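Local coordinates for protein ubiquitin and WLM domain-containing metalloprotease SPCC1442.07c (Schizosaccharomyces pombe, PDB 5JIG) that probably cuts DNA-binding proteins, including those covalently trapped on DNA, as a DNA-dependent metalloendopeptidase that takes part in the repair of DNA-protein crosslinks, at residues D18-Y23 with R76-R81; E98-V103 with W112-Q117. All coordinates share one frame; numbering follows the deposited sequence.

Contact 1: residues D18-Y23 with R76-R81; sequences DRALRY and RLRTDR
L77 reaches from the loop that follows strand 72-76 to A20 and Y23 on helix 17-29, within the WLM metalloprotease domain, a mixed four-stranded sheet flanked by helices. The nearest CA atoms, those of A20 and L77, are 7.0 Å apart, so side chains carry most of the contact.

The CH-pi interaction has a well-defined geometry. CD2 of L77 sits 4.0 Å from the centroid of the Y23 ring and only 11° off the ring normal, over one face. With CG anti to the backbone N (chi1 -156°), the Y23 ring is carried toward L77, and its turn about chi2 lays one face under CD2. Its OH is hydrogen-bonded to R86 O, which ties down the far end of the ring.

The other contacts are apolar packing by the second branch of the leucine. CD1 of L77 approaches the methyl of A20, with 4.1 Å to CB, and lies 3.6 Å from A20 O. Without the two methyl branches of L77, as with an alanine here, one face of the Y23 ring would probably lose its cover and a gap would open beside A20. V91 of the active-site helix 88-100 touches both Y23 and L77.

R78 adds a buried charge. Its chain, extended from CG to NE, carries the guanidinium up to A20; NE makes a salt bridge with E49 of strand 44-50 and NH1 a hydrogen bond with P15 O. That same NH1 lies obliquely against the A20 methyl, 4.0 Å from CB.

Contact 2: residues E98-V103 with W112-Q117; sequences ELTHNV and WELFRQ. With NI (nickel (II) ion), chain B.
T100 turns its methyl CG2 anti to the backbone N and its OG1 beside that N (chi1 -57°), so that both branches meet helix 109-122. There L114 and F115 extend CG anti to their backbone N (chi1 -175° and 175°), which sends L114 CD2 toward the T100 methyl and brings the F115 ring edge beside OG1. The nearest CA atoms, those of T100 and F115, are 5.9 Å apart.

The polar branch, T100 OG1, rests 3.7 Å from F115 CA and lies at the edge of the F115 ring, in its plane. These are van der Waals contacts; the hydroxyl's hydrogen bond is with I96 O. The apolar branches converge on one methyl: CD2 of L114 is 4.1 Å from T100 CG2 and 4.1 Å from V103 CG2, with the V103 and L114 side chains crossing at about a right angle.

Within 112-117, CZ3 of W112 lies 3.7 Å above one face of the F115 ring, offset toward its rim. F115 also touches S93, I96 and H97 of helix 88-100.

H101 points its CB away from this interface. Its NE2 binds the nickel ion at 2.1 Å, and two waters are also ligands. H97, the other histidine of the HExxH motif, and H107 complete the three histidine ligands; the metal in the enzyme is zinc, and E98 is the predicted active-site residue. H101 ND1 is hydrogen-bonded to H104 O, which, together with the metal bond at NE2, probably fixes the ring's rotation. The chemistry is therefore divided: largely apolar packing joins the segments on one side of 98-103, with the T100 hydroxyl bonded back to its own helix, while metal coordination occupies the other, and F115 packs against the ligand H97, consistent with a second-shell position.

Both contacts belong to the WLM domain and lie on opposite sides of the chain's centre, with their own centres 24 Å apart and nearest atoms about 7 Å apart. Contact 1 is the more buried, three of its four touching residues being buried; contact 2 is only partly so, V103 being exposed. They share no segment, yet helix 88-100 relates them: V91 abuts Y23 and L77 of contact 1, and the same helix carries E98 and T100 of contact 2. Contact 1 joins a helix to a loop through an aromatic face, with a buried, salt-bridged arginine beside it; contact 2 packs 98-103 against helix 109-122, mainly through methyl groups, next to metal coordination.

Contact 1: residues D18-Y23 with R76-R81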
loop_
_atom_site.group_PDB
_atom_site.type_symbol
_atom_site.label_atom_id
_atom_site.label_comp_id
_atom_site.label_asym_id
_atom_site.label_seq_id
_atom_site.Cartn_x
_atom_site.Cartn_y
_atom_site.Cartn_z
ATOM N N ASP A 18 10.629 -6.646 -12.953
ATOM C CA ASP A 18 10.073 -5.459 -13.655
ATOM C C ASP A 18 8.437 -5.358 -13.494
ATOM O O ASP A 18 7.808 -4.329 -13.375
ATOM C CB ASP A 18 10.483 -5.405 -15.117
ATOM C CG ASP A 18 11.976 -4.965 -15.326
ATOM O OD1 ASP A 18 12.663 -4.569 -14.368
ATOM O OD2 ASP A 18 12.474 -5.095 -16.469
ATOM N N ARG A 19 7.847 -6.534 -13.453
ATOM C CA ARG A 19 6.404 -6.700 -13.198
ATOM C C ARG A 19 6.053 -6.321 -11.748
ATOM O O ARG A 19 5.071 -5.630 -11.488
ATOM C CB ARG A 19 5.988 -8.091 -13.521
ATOM C CG ARG A 19 4.543 -8.338 -13.425
ATOM C CD ARG A 19 4.258 -9.743 -13.989
ATOM N NE ARG A 19 2.962 -10.157 -13.606
ATOM C CZ ARG A 19 2.469 -11.393 -13.652
ATOM N NH1 ARG A 19 1.241 -11.535 -13.177
ATOM N NH2 ARG A 19 3.193 -12.475 -14.091
ATOM N N ALA A 20 6.878 -6.735 -10.786
ATOM C CA ALA A 20 6.680 -6.325 -9.399
ATOM C C ALA A 20 6.784 -4.803 -9.302
ATOM O O ALA A 20 6.013 -4.174 -8.558
ATOM C CB ALA A 20 7.701 -6.962 -8.483
ATOM N N LEU A 21 7.730 -4.195 -10.013
ATOM C CA LEU A 21 7.880 -2.743 -9.965
ATOM C C LEU A 21 6.644 -2.069 -10.572
ATOM O O LEU A 21 6.131 -1.077 -10.018
ATOM C CB LEU A 21 9.175 -2.304 -10.628
ATOM C CG LEU A 21 9.410 -0.807 -10.631
ATOM C CD1 LEU A 21 9.372 -0.200 -9.231
ATOM C CD2 LEU A 21 10.729 -0.560 -11.335
ATOM N N ARG A 22 6.169 -2.568 -11.725
ATOM C CA ARG A 22 4.962 -2.012 -12.281
ATOM C C ARG A 22 3.779 -2.112 -11.323
ATOM O O ARG A 22 2.928 -1.213 -11.279
ATOM C CB ARG A 22 4.563 -2.772 -13.613
ATOM C CG ARG A 22 5.431 -2.510 -14.783
ATOM C CD ARG A 22 4.688 -2.968 -16.072
ATOM N NE ARG A 22 4.370 -4.407 -16.222
ATOM C CZ ARG A 22 3.142 -4.941 -16.398
ATOM N NH1 ARG A 22 3.039 -6.229 -16.632
ATOM N NH2 ARG A 22 2.034 -4.212 -16.312
ATOM N N TYR A 23 3.733 -3.175 -10.527
ATOM C CA TYR A 23 2.687 -3.350 -9.533
ATOM C C TYR A 23 2.783 -2.225 -8.481
ATOM O O TYR A 23 1.771 -1.575 -8.143
ATOM C CB TYR A 23 2.835 -4.729 -8.894
ATOM C CG TYR A 23 1.600 -5.348 -8.271
ATOM C CD1 TYR A 23 1.382 -6.700 -8.385
ATOM C CD2 TYR A 23 0.685 -4.622 -7.550
ATOM C CE1 TYR A 23 0.281 -7.305 -7.815
ATOM C CE2 TYR A 23 -0.424 -5.209 -6.970
ATOM C CZ TYR A 23 -0.638 -6.553 -7.123
ATOM O OH TYR A 23 -1.772 -7.089 -6.555
ATOM N N ARG A 76 3.342 -7.835 0.378
ATOM C CA ARG A 76 3.616 -9.078 -0.309
ATOM C C ARG A 76 2.871 -9.037 -1.646
ATOM O O ARG A 76 1.635 -8.905 -1.665
ATOM C CB ARG A 76 3.222 -10.287 0.528
ATOM C CG ARG A 76 3.617 -11.591 -0.116
ATOM C CD ARG A 76 2.865 -12.775 0.376
ATOM N NE ARG A 76 3.056 -12.936 1.795
ATOM C CZ ARG A 76 3.658 -13.927 2.409
ATOM N NH1 ARG A 76 3.816 -13.806 3.706
ATOM N NH2 ARG A 76 3.993 -15.055 1.744
ATOM N N LEU A 77 3.605 -9.021 -2.749
ATOM C CA LEU A 77 3.003 -8.956 -4.079
ATOM C C LEU A 77 2.827 -10.344 -4.671
ATOM O O LEU A 77 1.970 -10.514 -5.559
ATOM C CB LEU A 77 3.876 -8.130 -4.992
ATOM C CG LEU A 77 4.110 -6.693 -4.548
ATOM C CD1 LEU A 77 5.036 -6.017 -5.579
ATOM C CD2 LEU A 77 2.807 -5.906 -4.385
ATOM N N ARG A 78 3.674 -11.301 -4.263
ATOM C CA ARG A 78 3.824 -12.561 -4.950
ATOM C C ARG A 78 3.161 -13.680 -4.230
ATOM O O ARG A 78 3.016 -13.672 -2.992
ATOM C CB ARG A 78 5.324 -12.882 -5.125
ATOM C CG ARG A 78 6.035 -11.947 -6.079
ATOM C CD ARG A 78 7.526 -12.214 -6.111
ATOM N NE ARG A 78 8.253 -11.308 -6.949
ATOM C CZ ARG A 78 8.616 -11.535 -8.229
ATOM N NH1 ARG A 78 9.285 -10.637 -8.897
ATOM N NH2 ARG A 78 8.279 -12.705 -8.794
ATOM N N THR A 79 2.712 -14.667 -4.989
ATOM C CA THR A 79 2.209 -15.931 -4.471
ATOM C C THR A 79 3.209 -17.076 -4.602
ATOM O O THR A 79 2.945 -18.173 -4.079
ATOM C CB THR A 79 0.914 -16.364 -5.203
ATOM O OG1 THR A 79 1.231 -16.478 -6.589
ATOM C CG2 THR A 79 -0.193 -15.353 -5.053
ATOM N N ASP A 80 4.277 -16.900 -5.308
ATOM C CA ASP A 80 5.385 -17.864 -5.489
ATOM C C ASP A 80 6.626 -17.090 -5.852
ATOM O O ASP A 80 6.604 -15.854 -5.831
ATOM C CB ASP A 80 4.986 -18.961 -6.540
ATOM C CG ASP A 80 4.703 -18.397 -7.888
ATOM O OD1 ASP A 80 3.667 -18.832 -8.481
ATOM O OD2 ASP A 80 5.459 -17.557 -8.390
ATOM N N ARG A 81 7.715 -17.745 -6.200
ATOM C CA ARG A 81 8.988 -17.101 -6.459
ATOM C C ARG A 81 9.333 -17.074 -7.902
ATOM O O ARG A 81 10.532 -16.903 -8.255
ATOM C CB ARG A 81 10.093 -17.723 -5.583
ATOM C CG ARG A 81 10.008 -17.270 -4.180
ATOM C CD ARG A 81 10.828 -18.085 -3.250
ATOM N NE ARG A 81 10.194 -19.394 -3.168
ATOM C CZ ARG A 81 10.589 -20.414 -2.431
ATOM N NH1 ARG A 81 9.879 -21.540 -2.443
ATOM N NH2 ARG A 81 11.710 -20.343 -1.716
#

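Contact 2: residues E98-V103 with W112-Q117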
loop_
_atom_site.group_PDB
_atom_site.type_symbol
_atom_site.label_atom_id
_atom_site.label_comp_id
_atom_site.label_asym_id
_atom_site.label_seq_id
_atom_site.Cartn_x
_atom_site.Cartn_y
_atom_site.Cartn_z
ATOM N N GLU A 98 -2.212 -1.072 5.885
ATOM C CA GLU A 98 -0.933 -0.558 6.346
ATOM C C GLU A 98 -0.951 0.961 6.523
ATOM O O GLU A 98 -0.385 1.459 7.514
ATOM C CB GLU A 98 0.228 -0.985 5.469
ATOM C CG GLU A 98 0.350 -2.487 5.199
ATOM C CD GLU A 98 0.201 -3.390 6.301
ATOM O OE1 GLU A 98 0.405 -2.985 7.457
ATOM O OE2 GLU A 98 -0.113 -4.577 5.990
ATOM N N LEU A 99 -1.571 1.689 5.642
ATOM C CA LEU A 99 -1.665 3.137 5.818
ATOM C C LEU A 99 -2.409 3.507 7.097
ATOM O O LEU A 99 -2.071 4.492 7.753
ATOM C CB LEU A 99 -2.337 3.773 4.613
ATOM C CG LEU A 99 -1.472 3.822 3.340
ATOM C CD1 LEU A 99 -2.330 4.204 2.160
ATOM C CD2 LEU A 99 -0.314 4.815 3.474
ATOM N N THR A 100 -3.442 2.726 7.456
ATOM C CA THR A 100 -4.186 2.974 8.669
ATOM C C THR A 100 -3.286 2.923 9.888
ATOM O O THR A 100 -3.469 3.647 10.874
ATOM C CB THR A 100 -5.354 1.954 8.772
ATOM O OG1 THR A 100 -6.184 2.023 7.636
ATOM C CG2 THR A 100 -6.245 2.270 9.950
ATOM N N HIS A 101 -2.262 2.062 9.861
ATOM C CA HIS A 101 -1.263 1.960 10.898
ATOM C C HIS A 101 -0.351 3.201 10.993
ATOM O O HIS A 101 0.422 3.313 11.950
ATOM C CB HIS A 101 -0.382 0.734 10.742
ATOM C CG HIS A 101 -1.044 -0.574 11.113
ATOM N ND1 HIS A 101 -1.576 -0.820 12.352
ATOM C CD2 HIS A 101 -1.098 -1.743 10.438
ATOM C CE1 HIS A 101 -1.967 -2.086 12.382
ATOM N NE2 HIS A 101 -1.680 -2.692 11.254
ATOM N N ASN A 102 -0.453 4.157 10.081
ATOM C CA ASN A 102 0.187 5.455 10.306
ATOM C C ASN A 102 -0.382 6.130 11.534
ATOM O O ASN A 102 0.314 6.954 12.149
ATOM C CB ASN A 102 0.048 6.362 9.122
ATOM C CG ASN A 102 0.892 5.953 7.925
ATOM O OD1 ASN A 102 1.744 5.076 8.012
ATOM N ND2 ASN A 102 0.683 6.599 6.791
ATOM N N VAL A 103 -1.653 5.833 11.883
ATOM C CA VAL A 103 -2.378 6.474 12.967
ATOM C C VAL A 103 -2.601 5.516 14.094
ATOM O O VAL A 103 -2.436 5.889 15.264
ATOM C CB VAL A 103 -3.740 7.040 12.425
ATOM C CG1 VAL A 103 -4.572 7.736 13.509
ATOM C CG2 VAL A 103 -3.497 7.974 11.256
ATOM N N TRP A 112 -10.287 0.071 12.772
ATOM C CA TRP A 112 -11.186 -0.412 11.745
ATOM C C TRP A 112 -12.153 0.668 11.262
ATOM O O TRP A 112 -12.546 0.658 10.089
ATOM C CB TRP A 112 -11.891 -1.684 12.198
ATOM C CG TRP A 112 -10.972 -2.851 12.295
ATOM C CD1 TRP A 112 -10.595 -3.515 13.431
ATOM C CD2 TRP A 112 -10.274 -3.477 11.218
ATOM N NE1 TRP A 112 -9.706 -4.496 13.137
ATOM C CE2 TRP A 112 -9.500 -4.515 11.786
ATOM C CE3 TRP A 112 -10.238 -3.303 9.824
ATOM C CZ2 TRP A 112 -8.709 -5.347 10.999
ATOM C CZ3 TRP A 112 -9.441 -4.136 9.067
ATOM C CH2 TRP A 112 -8.692 -5.120 9.646
ATOM N N GLU A 113 -12.522 1.633 12.119
ATOM C CA GLU A 113 -13.326 2.731 11.673
ATOM C C GLU A 113 -12.594 3.533 10.553
ATOM O O GLU A 113 -13.163 3.815 9.494
ATOM C CB GLU A 113 -13.677 3.626 12.870
ATOM C CG GLU A 113 -14.453 4.855 12.515
ATOM C CD GLU A 113 -14.688 5.779 13.716
ATOM O OE1 GLU A 113 -15.799 6.096 13.982
ATOM O OE2 GLU A 113 -13.730 6.090 14.475
ATOM N N LEU A 114 -11.351 3.890 10.827
ATOM C CA LEU A 114 -10.585 4.614 9.840
ATOM C C LEU A 114 -10.345 3.756 8.589
ATOM O O LEU A 114 -10.495 4.244 7.493
ATOM C CB LEU A 114 -9.258 5.074 10.422
ATOM C CG LEU A 114 -8.444 5.959 9.443
ATOM C CD1 LEU A 114 -9.140 7.163 8.943
ATOM C CD2 LEU A 114 -7.090 6.304 10.074
ATOM N N PHE A 115 -10.037 2.470 8.758
ATOM C CA PHE A 115 -9.875 1.590 7.618
ATOM C C PHE A 115 -11.102 1.603 6.725
ATOM O O PHE A 115 -11.007 1.667 5.513
ATOM C CB PHE A 115 -9.564 0.175 8.102
ATOM C CG PHE A 115 -9.496 -0.818 6.976
ATOM C CD1 PHE A 115 -8.353 -0.991 6.231
ATOM C CD2 PHE A 115 -10.585 -1.621 6.648
ATOM C CE1 PHE A 115 -8.291 -1.898 5.197
ATOM C CE2 PHE A 115 -10.523 -2.530 5.619
ATOM C CZ PHE A 115 -9.365 -2.677 4.900
ATOM N N ARG A 116 -12.310 1.504 7.325
ATOM C CA ARG A 116 -13.512 1.517 6.503
ATOM C C ARG A 116 -13.696 2.859 5.761
ATOM O O ARG A 116 -14.111 2.908 4.611
ATOM C CB ARG A 116 -14.750 1.228 7.365
ATOM C CG ARG A 116 -14.899 -0.226 7.813
ATOM C CD ARG A 116 -16.262 -0.471 8.417
ATOM N NE ARG A 116 -16.506 0.345 9.598
ATOM C CZ ARG A 116 -16.141 0.047 10.822
ATOM N NH1 ARG A 116 -16.284 0.967 11.776
ATOM N NH2 ARG A 116 -15.625 -1.096 11.127
ATOM N N GLN A 117 -13.378 3.946 6.467
ATOM C CA GLN A 117 -13.528 5.275 5.835
ATOM C C GLN A 117 -12.554 5.450 4.675
ATOM O O GLN A 117 -12.908 5.997 3.629
ATOM C CB GLN A 117 -13.279 6.326 6.910
ATOM C CG GLN A 117 -14.426 6.375 7.902
ATOM C CD GLN A 117 -14.066 7.124 9.163
ATOM O OE1 GLN A 117 -12.969 7.187 9.616
ATOM N NE2 GLN A 117 -15.059 7.446 9.882
HETATM NI NI NI B . -1.911 -4.695 10.770
HETATM O O HOH W 1 -0.269 -5.263 12.009
HETATM O O HOH W 2 -1.830 -6.770 10.128
#